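Local coordinates for protein phospholipase C-beta (PLC-beta) (Sepia officinalis, PDB 3QR0) that is a multidomain protein of the phosphoinositide-specific phospholipase C family, combining PH, EF-hand, TIM-barrel and C2 domains and carrying a bound calcium ion, at residues 69-80 with 102-113. Residues are numbered along the deposited sequence; the frame is centred on the assembly and turned at random. Where two conformers were deposited one is given.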
loop_
_atom_site.group_PDB
_atom_site.type_symbol
_atom_site.label_atom_id
_atom_site.label_comp_id
_atom_site.label_asym_id
_atom_site.label_seq_id
_atom_site.Cartn_x
_atom_site.Cartn_y
_atom_site.Cartn_z
ATOM N N TYR A 69 -8.899 3.701 8.005
ATOM C CA TYR A 69 -9.663 3.505 6.771
ATOM C C TYR A 69 -10.168 4.814 6.152
ATOM O O TYR A 69 -10.925 4.794 5.187
ATOM C CB TYR A 69 -10.796 2.517 7.038
ATOM C CG TYR A 69 -10.286 1.288 7.768
ATOM C CD1 TYR A 69 -9.324 0.467 7.187
ATOM C CD2 TYR A 69 -10.729 0.974 9.050
ATOM C CE1 TYR A 69 -8.823 -0.641 7.857
ATOM C CE2 TYR A 69 -10.233 -0.133 9.730
ATOM C CZ TYR A 69 -9.284 -0.935 9.129
ATOM O OH TYR A 69 -8.794 -2.037 9.793
ATOM N N VAL A 70 -9.726 5.950 6.688
ATOM C CA VAL A 70 -10.058 7.244 6.097
ATOM C C VAL A 70 -9.201 7.428 4.845
ATOM O O VAL A 70 -7.988 7.194 4.869
ATOM C CB VAL A 70 -9.866 8.410 7.090
ATOM C CG1 VAL A 70 -9.828 9.746 6.355
ATOM C CG2 VAL A 70 -10.988 8.391 8.135
ATOM N N ARG A 71 -9.852 7.813 3.752
ATOM C CA ARG A 71 -9.207 7.908 2.441
ATOM C C ARG A 71 -8.923 9.341 2.042
ATOM O O ARG A 71 -7.888 9.643 1.448
ATOM C CB ARG A 71 -10.094 7.246 1.382
ATOM C CG ARG A 71 -10.326 5.761 1.620
ATOM C CD ARG A 71 -9.056 4.966 1.455
ATOM N NE ARG A 71 -9.193 3.583 1.903
ATOM C CZ ARG A 71 -8.270 2.639 1.735
ATOM N NH1 ARG A 71 -7.129 2.905 1.111
ATOM N NH2 ARG A 71 -8.496 1.414 2.185
ATOM N N ASP A 72 -9.851 10.230 2.356
ATOM C CA ASP A 72 -9.651 11.632 2.080
ATOM C C ASP A 72 -10.543 12.468 2.980
ATOM O O ASP A 72 -11.554 11.987 3.495
ATOM C CB ASP A 72 -9.958 11.932 0.609
ATOM C CG ASP A 72 -9.174 13.124 0.068
ATOM O OD1 ASP A 72 -8.448 13.800 0.836
ATOM O OD2 ASP A 72 -9.292 13.391 -1.145
ATOM N N ILE A 73 -10.125 13.711 3.183
ATOM C CA ILE A 73 -10.944 14.722 3.812
ATOM C C ILE A 73 -10.717 15.993 3.011
ATOM O O ILE A 73 -9.573 16.354 2.714
ATOM C CB ILE A 73 -10.633 14.896 5.322
ATOM C CG1 ILE A 73 -11.459 16.041 5.913
ATOM C CG2 ILE A 73 -9.141 15.091 5.563
ATOM C CD1 ILE A 73 -11.467 16.069 7.430
ATOM N N ARG A 74 -11.818 16.636 2.625
ATOM C CA ARG A 74 -11.788 17.787 1.723
ATOM C C ARG A 74 -12.598 18.925 2.303
ATOM O O ARG A 74 -13.553 18.697 3.039
ATOM C CB ARG A 74 -12.388 17.409 0.372
ATOM C CG ARG A 74 -11.647 16.317 -0.338
ATOM C CD ARG A 74 -12.491 15.619 -1.378
ATOM N NE ARG A 74 -11.860 14.355 -1.737
ATOM C CZ ARG A 74 -12.419 13.402 -2.476
ATOM N NH1 ARG A 74 -13.635 13.557 -2.989
ATOM N NH2 ARG A 74 -11.736 12.289 -2.708
ATOM N N CYS A 75 -12.225 20.150 1.958
ATOM C CA CYS A 75 -12.958 21.319 2.419
ATOM C C CYS A 75 -13.095 22.351 1.314
ATOM O O CYS A 75 -12.486 22.225 0.251
ATOM C CB CYS A 75 -12.272 21.937 3.639
ATOM S SG CYS A 75 -10.635 22.648 3.307
ATOM N N ALA A 76 -13.917 23.366 1.577
ATOM C CA ALA A 76 -14.116 24.475 0.648
ATOM C C ALA A 76 -14.585 23.972 -0.719
ATOM O O ALA A 76 -15.522 23.170 -0.796
ATOM C CB ALA A 76 -12.841 25.309 0.539
ATOM N N LYS A 77 -13.923 24.410 -1.789
ATOM C CA LYS A 77 -14.363 24.098 -3.146
ATOM C C LYS A 77 -14.338 22.600 -3.474
ATOM O O LYS A 77 -15.041 22.159 -4.380
ATOM C CB LYS A 77 -13.548 24.896 -4.181
ATOM C CG LYS A 77 -12.101 24.467 -4.347
ATOM C CD LYS A 77 -11.341 25.439 -5.251
ATOM C CE LYS A 77 -10.175 24.760 -5.952
ATOM N NZ LYS A 77 -9.432 25.704 -6.838
ATOM N N TYR A 78 -13.547 21.825 -2.735
ATOM C CA TYR A 78 -13.462 20.377 -2.935
ATOM C C TYR A 78 -14.433 19.558 -2.072
ATOM O O TYR A 78 -14.546 18.345 -2.250
ATOM C CB TYR A 78 -12.022 19.904 -2.701
ATOM C CG TYR A 78 -11.049 20.408 -3.739
ATOM C CD1 TYR A 78 -11.303 20.227 -5.093
ATOM C CD2 TYR A 78 -9.871 21.057 -3.372
ATOM C CE1 TYR A 78 -10.421 20.683 -6.059
ATOM C CE2 TYR A 78 -8.976 21.515 -4.337
ATOM C CZ TYR A 78 -9.263 21.321 -5.679
ATOM O OH TYR A 78 -8.404 21.753 -6.658
ATOM N N ALA A 79 -15.125 20.212 -1.145
ATOM C CA ALA A 79 -16.138 19.545 -0.333
ATOM C C ALA A 79 -17.462 19.511 -1.100
ATOM O O ALA A 79 -17.673 20.301 -2.017
ATOM C CB ALA A 79 -16.309 20.258 0.991
ATOM N N LYS A 80 -18.339 18.584 -0.729
ATOM C CA LYS A 80 -19.664 18.474 -1.340
ATOM C C LYS A 80 -20.680 19.189 -0.453
ATOM O O LYS A 80 -20.982 18.714 0.639
ATOM C CB LYS A 80 -20.057 17.002 -1.509
ATOM C CG LYS A 80 -21.450 16.799 -2.104
ATOM C CD LYS A 80 -21.668 15.371 -2.588
ATOM C CE LYS A 80 -23.023 15.233 -3.286
ATOM N NZ LYS A 80 -23.161 13.921 -3.977
ATOM N N GLN A 102 -20.219 26.851 1.297
ATOM C CA GLN A 102 -19.257 25.857 0.829
ATOM C C GLN A 102 -17.869 25.989 1.466
ATOM O O GLN A 102 -17.176 24.986 1.643
ATOM C CB GLN A 102 -19.144 25.872 -0.696
ATOM C CG GLN A 102 -18.393 24.652 -1.221
ATOM C CD GLN A 102 -18.710 24.301 -2.661
ATOM O OE1 GLN A 102 -19.496 24.973 -3.328
ATOM N NE2 GLN A 102 -18.086 23.232 -3.150
ATOM N N ASP A 103 -17.479 27.212 1.821
ATOM C CA ASP A 103 -16.216 27.462 2.529
ATOM C C ASP A 103 -16.163 26.782 3.907
ATOM O O ASP A 103 -15.076 26.483 4.413
ATOM C CB ASP A 103 -15.984 28.973 2.695
ATOM C CG ASP A 103 -15.763 29.694 1.367
ATOM O OD1 ASP A 103 -15.512 29.029 0.338
ATOM O OD2 ASP A 103 -15.826 30.940 1.362
ATOM N N LYS A 104 -17.334 26.538 4.503
ATOM C CA LYS A 104 -17.437 25.870 5.806
ATOM C C LYS A 104 -17.582 24.344 5.731
ATOM O O LYS A 104 -17.495 23.662 6.756
ATOM C CB LYS A 104 -18.625 26.432 6.586
ATOM C CG LYS A 104 -18.512 27.913 6.881
ATOM C CD LYS A 104 -19.628 28.411 7.780
ATOM C CE LYS A 104 -20.947 28.531 7.053
ATOM N NZ LYS A 104 -21.896 29.379 7.824
ATOM N N CYS A 105 -17.805 23.813 4.533
ATOM C CA CYS A 105 -18.085 22.385 4.363
ATOM C C CYS A 105 -16.832 21.513 4.388
ATOM O O CYS A 105 -15.794 21.882 3.843
ATOM C CB CYS A 105 -18.856 22.137 3.063
ATOM S SG CYS A 105 -20.568 22.699 3.168
ATOM N N VAL A 106 -16.963 20.354 5.032
ATOM C CA VAL A 106 -15.918 19.349 5.095
ATOM C C VAL A 106 -16.538 18.002 4.734
ATOM O O VAL A 106 -17.579 17.634 5.273
ATOM C CB VAL A 106 -15.297 19.255 6.504
ATOM C CG1 VAL A 106 -14.307 18.080 6.586
ATOM C CG2 VAL A 106 -14.614 20.561 6.867
ATOM N N THR A 107 -15.890 17.279 3.821
ATOM C CA THR A 107 -16.361 15.973 3.364
ATOM C C THR A 107 -15.278 14.943 3.632
ATOM O O THR A 107 -14.123 15.157 3.277
ATOM C CB THR A 107 -16.651 15.984 1.852
ATOM O OG1 THR A 107 -17.631 16.977 1.557
ATOM C CG2 THR A 107 -17.159 14.638 1.378
ATOM N N ILE A 108 -15.656 13.840 4.267
ATOM C CA ILE A 108 -14.723 12.761 4.561
ATOM C C ILE A 108 -15.177 11.515 3.806
ATOM O O ILE A 108 -16.365 11.184 3.813
ATOM C CB ILE A 108 -14.674 12.450 6.070
ATOM C CG1 ILE A 108 -14.434 13.725 6.883
ATOM C CG2 ILE A 108 -13.584 11.420 6.376
ATOM C CD1 ILE A 108 -14.514 13.521 8.397
ATOM N N CYS A 109 -14.249 10.842 3.130
ATOM C CA CYS A 109 -14.544 9.512 2.602
ATOM C C CYS A 109 -13.653 8.467 3.245
ATOM O O CYS A 109 -12.460 8.689 3.477
ATOM C CB CYS A 109 -14.453 9.448 1.078
ATOM S SG CYS A 109 -12.895 9.917 0.362
ATOM N N HIS A 110 -14.265 7.325 3.530
ATOM C CA HIS A 110 -13.635 6.249 4.267
ATOM C C HIS A 110 -14.103 4.912 3.720
ATOM O O HIS A 110 -15.234 4.774 3.240
ATOM C CB HIS A 110 -13.951 6.354 5.767
ATOM C CG HIS A 110 -15.329 6.867 6.067
ATOM N ND1 HIS A 110 -16.395 6.033 6.333
ATOM C CD2 HIS A 110 -15.813 8.131 6.145
ATOM C CE1 HIS A 110 -17.476 6.760 6.557
ATOM N NE2 HIS A 110 -17.151 8.036 6.445
ATOM N N GLY A 111 -13.220 3.926 3.792
ATOM C CA GLY A 111 -13.571 2.585 3.386
ATOM C C GLY A 111 -12.444 1.617 3.654
ATOM O O GLY A 111 -11.264 1.968 3.530
ATOM N N TYR A 112 -12.819 0.398 4.028
ATOM C CA TYR A 112 -11.872 -0.701 4.225
ATOM C C TYR A 112 -10.970 -0.848 2.996
ATOM O O TYR A 112 -9.756 -0.973 3.121
ATOM C CB TYR A 112 -12.642 -1.994 4.493
ATOM C CG TYR A 112 -11.827 -3.093 5.116
ATOM C CD1 TYR A 112 -11.200 -2.906 6.346
ATOM C CD2 TYR A 112 -11.702 -4.334 4.497
ATOM C CE1 TYR A 112 -10.462 -3.919 6.938
ATOM C CE2 TYR A 112 -10.967 -5.357 5.086
ATOM C CZ TYR A 112 -10.348 -5.137 6.304
ATOM O OH TYR A 112 -9.611 -6.131 6.901
ATOM N N ASN A 113 -11.605 -0.853 1.821
ATOM C CA ASN A 113 -10.937 -0.731 0.526
ATOM C C ASN A 113 -11.367 0.589 -0.100
ATOM O O ASN A 113 -12.304 1.225 0.389
ATOM C CB ASN A 113 -11.286 -1.914 -0.397
ATOM C CG ASN A 113 -12.755 -1.920 -0.839
ATOM O OD1 ASN A 113 -13.175 -1.122 -1.675
ATOM N ND2 ASN A 113 -13.529 -2.850 -0.293
HETATM O O HOH W 1 -19.889 17.278 2.478
#
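Strands 70-75 and 105-110 pair antiparallel, their axes 4.5 Å apart at closest approach, with a classic beta bulge where Arg71 and Asp72 both face Cys109. Cys109 O accepts from Arg71 N and Asp72 N. Beyond the bulge, Arg74 and Thr107 form a hydrogen-bonded pair. Arg71 bends at chi2 (-67°) and grips Gly111 O side-on: NE and NH2 each lie 3.1 Å from that oxygen, which sits in the guanidinium plane. Arg71 NH2 also hydrogen-bonds Ser754 OG. Tyr112 CD1 lies over one face of the Tyr69 ring, 3.6 Å from Tyr69 CE1, with the planes at 54°. These strands belong to the antiparallel sheet of the PH domain, 70-75 at its edge. On the face bearing Val70, Ile73 and Cys75, Ile73 CG1 meets Val106 CG1 at 3.6 Å, and helix 127-141 packs against Ile73 and Val106. On the other face, Cys109 SG touches Asp72 CB at 3.6 Å and lies over the Arg74 guanidinium. Arg74 holds Asp72 OD2 through NE (2.8 Å) and NH2; Glu354 and Lys406 add salt bridges to Arg74 and Asp72, respectively. After strand 70-75 the chain turns back, and Lys80 N donates a nearly straight bond to Thr107 OG1 (2.9 Å, 170°).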